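Local coordinates for protein FAM179B (Mus musculus, PDB 5DN7), which binds microtubules and promotes their polymerisation through HEAT-repeat TOG domains, of which this chain is the second, and takes part in building cilia, at residues A202-A207 with Q242-R247. Numbering follows the deposited sequence.
Sequences ALEAFA and QARLAR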
loop_
_atom_site.group_PDB
_atom_site.type_symbol
_atom_site.label_atom_id
_atom_site.label_comp_id
_atom_site.label_asym_id
_atom_site.label_seq_id
_atom_site.Cartn_x
_atom_site.Cartn_y
_atom_site.Cartn_z
ATOM N N ALA A 202 -13.676 2.559 4.667
ATOM C CA ALA A 202 -14.441 2.222 3.471
ATOM C C ALA A 202 -15.488 3.282 3.134
ATOM O O ALA A 202 -15.754 3.524 1.965
ATOM C CB ALA A 202 -15.117 0.854 3.626
ATOM N N LEU A 203 -16.100 3.890 4.148
ATOM C CA LEU A 203 -17.031 4.985 3.895
ATOM C C LEU A 203 -16.293 6.193 3.300
ATOM O O LEU A 203 -16.773 6.807 2.342
ATOM C CB LEU A 203 -17.777 5.367 5.186
ATOM C CG LEU A 203 -18.735 4.262 5.682
ATOM C CD1 LEU A 203 -19.090 4.441 7.158
ATOM C CD2 LEU A 203 -20.010 4.181 4.830
ATOM N N GLU A 204 -15.117 6.526 3.834
ATOM C CA GLU A 204 -14.333 7.598 3.195
ATOM C C GLU A 204 -14.003 7.272 1.744
ATOM O O GLU A 204 -14.099 8.144 0.838
ATOM C CB GLU A 204 -13.033 7.861 3.958
ATOM C CG GLU A 204 -13.238 8.468 5.329
ATOM C CD GLU A 204 -13.822 9.892 5.295
ATOM O OE1 GLU A 204 -13.105 10.847 4.904
ATOM O OE2 GLU A 204 -15.003 10.052 5.686
ATOM N N ALA A 205 -13.616 6.013 1.515
ATOM C CA ALA A 205 -13.303 5.590 0.166
ATOM C C ALA A 205 -14.526 5.757 -0.718
ATOM O O ALA A 205 -14.404 6.224 -1.838
ATOM C CB ALA A 205 -12.805 4.156 0.126
ATOM N N PHE A 206 -15.702 5.405 -0.212
ATOM C CA PHE A 206 -16.912 5.540 -1.016
ATOM C C PHE A 206 -17.245 7.015 -1.299
ATOM O O PHE A 206 -17.740 7.327 -2.379
ATOM C CB PHE A 206 -18.089 4.802 -0.358
ATOM C CG PHE A 206 -18.335 3.409 -0.967
ATOM C CD1 PHE A 206 -17.359 2.422 -0.895
ATOM C CD2 PHE A 206 -19.505 3.125 -1.661
ATOM C CE1 PHE A 206 -17.555 1.160 -1.486
ATOM C CE2 PHE A 206 -19.703 1.872 -2.273
ATOM C CZ PHE A 206 -18.730 0.893 -2.170
ATOM N N ALA A 207 -16.953 7.918 -0.362
ATOM C CA ALA A 207 -17.119 9.345 -0.639
ATOM C C ALA A 207 -16.233 9.764 -1.813
ATOM O O ALA A 207 -16.689 10.475 -2.741
ATOM C CB ALA A 207 -16.800 10.194 0.605
ATOM N N GLN A 242 -25.285 6.605 2.526
ATOM C CA GLN A 242 -26.023 7.782 2.137
ATOM C C GLN A 242 -25.729 8.968 3.042
ATOM O O GLN A 242 -25.544 10.042 2.584
ATOM C CB GLN A 242 -27.508 7.498 2.037
ATOM C CG GLN A 242 -27.844 6.563 0.896
ATOM C CD GLN A 242 -29.305 6.374 0.688
ATOM O OE1 GLN A 242 -30.001 5.820 1.521
ATOM N NE2 GLN A 242 -29.780 6.834 -0.429
ATOM N N ALA A 243 -25.646 8.708 4.332
ATOM C CA ALA A 243 -25.306 9.749 5.295
ATOM C C ALA A 243 -23.942 10.326 4.952
ATOM O O ALA A 243 -23.796 11.532 4.856
ATOM C CB ALA A 243 -25.324 9.204 6.694
ATOM N N ARG A 244 -22.952 9.462 4.733
ATOM C CA ARG A 244 -21.616 9.918 4.356
ATOM C C ARG A 244 -21.604 10.718 3.046
ATOM O O ARG A 244 -20.964 11.760 2.960
ATOM C CB ARG A 244 -20.647 8.739 4.234
ATOM C CG ARG A 244 -19.215 9.157 3.856
ATOM C CD ARG A 244 -18.655 10.166 4.879
ATOM N NE ARG A 244 -17.332 10.681 4.524
ATOM C CZ ARG A 244 -17.131 11.766 3.793
ATOM N NH1 ARG A 244 -18.173 12.431 3.317
ATOM N NH2 ARG A 244 -15.895 12.172 3.521
ATOM N N LEU A 245 -22.301 10.222 2.030
ATOM C CA LEU A 245 -22.327 10.872 0.710
ATOM C C LEU A 245 -23.023 12.217 0.768
ATOM O O LEU A 245 -22.687 13.114 0.010
ATOM C CB LEU A 245 -23.031 9.993 -0.325
ATOM C CG LEU A 245 -22.203 9.068 -1.212
ATOM C CD1 LEU A 245 -21.013 8.478 -0.473
ATOM C CD2 LEU A 245 -23.112 7.980 -1.725
ATOM N N ALA A 246 -24.009 12.347 1.653
ATOM C CA ALA A 246 -24.699 13.622 1.815
ATOM C C ALA A 246 -23.744 14.700 2.343
ATOM O O ALA A 246 -23.893 15.878 2.025
ATOM C CB ALA A 246 -25.896 13.466 2.741
ATOM N N ARG A 247 -22.765 14.292 3.151
ATOM C CA ARG A 247 -21.714 15.209 3.608
ATOM C C ARG A 247 -20.734 15.462 2.477
ATOM O O ARG A 247 -19.854 14.642 2.212
ATOM C CB ARG A 247 -20.966 14.646 4.810
ATOM C CG ARG A 247 -21.835 14.391 6.007
ATOM C CD ARG A 247 -22.660 15.614 6.348
ATOM N NE ARG A 247 -23.067 15.591 7.750
ATOM C CZ ARG A 247 -22.535 16.360 8.699
ATOM N NH1 ARG A 247 -21.577 17.233 8.406
ATOM N NH2 ARG A 247 -22.973 16.259 9.945
#
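Arg244 and Glu204 form a buried salt bridge between helix 196-213 and helix 237-246. Arg244 NE gives the short bond, 2.7 Å to Glu204 OE2, reaching the oxygen from above the carboxylate plane, 41° out of it, although OE2 lies close to the plane of the guanidinium. Arg244 NH2 adds weak bonds to both oxygens, and its stronger partner is the carbonyl of Thr249. Arg244 NH1 makes a weak bond of 3.0 Å to Arg247 O, just past the end of the helix. Glu204 OE1 also accepts from Ala262 N, so both ends of the ion pair are also bonded to the chain beyond helix 237-246.

The two helices pack at the C-terminal end of the TOG domain's HEAT-repeat solenoid, segment 202-207 falling in the predicted HEAT 8 repeat; the axes of segments 202-207 and 242-246 approach to 9.3 Å and cross at -50°.

Van der Waals contacts surround the ion pair. Ala207 CB sits over the centre of one guanidinium face, 3.6 Å from Arg244 CZ. A chi1 of -179° sends Arg244 CG past the Leu203 carbonyl, 3.7 Å from Leu203 O, and the bend at chi2 carries the guanidinium on to Glu204. Leu245 inserts CD1 4.0 Å from Ala207 CA and equally near Phe206 O, while Phe222 of helix 219-226 also touches Leu245. A leucine in place of Arg244 would probably leave the buried Glu204 carboxylate without its countercharge and the Thr249 carbonyl without this donor.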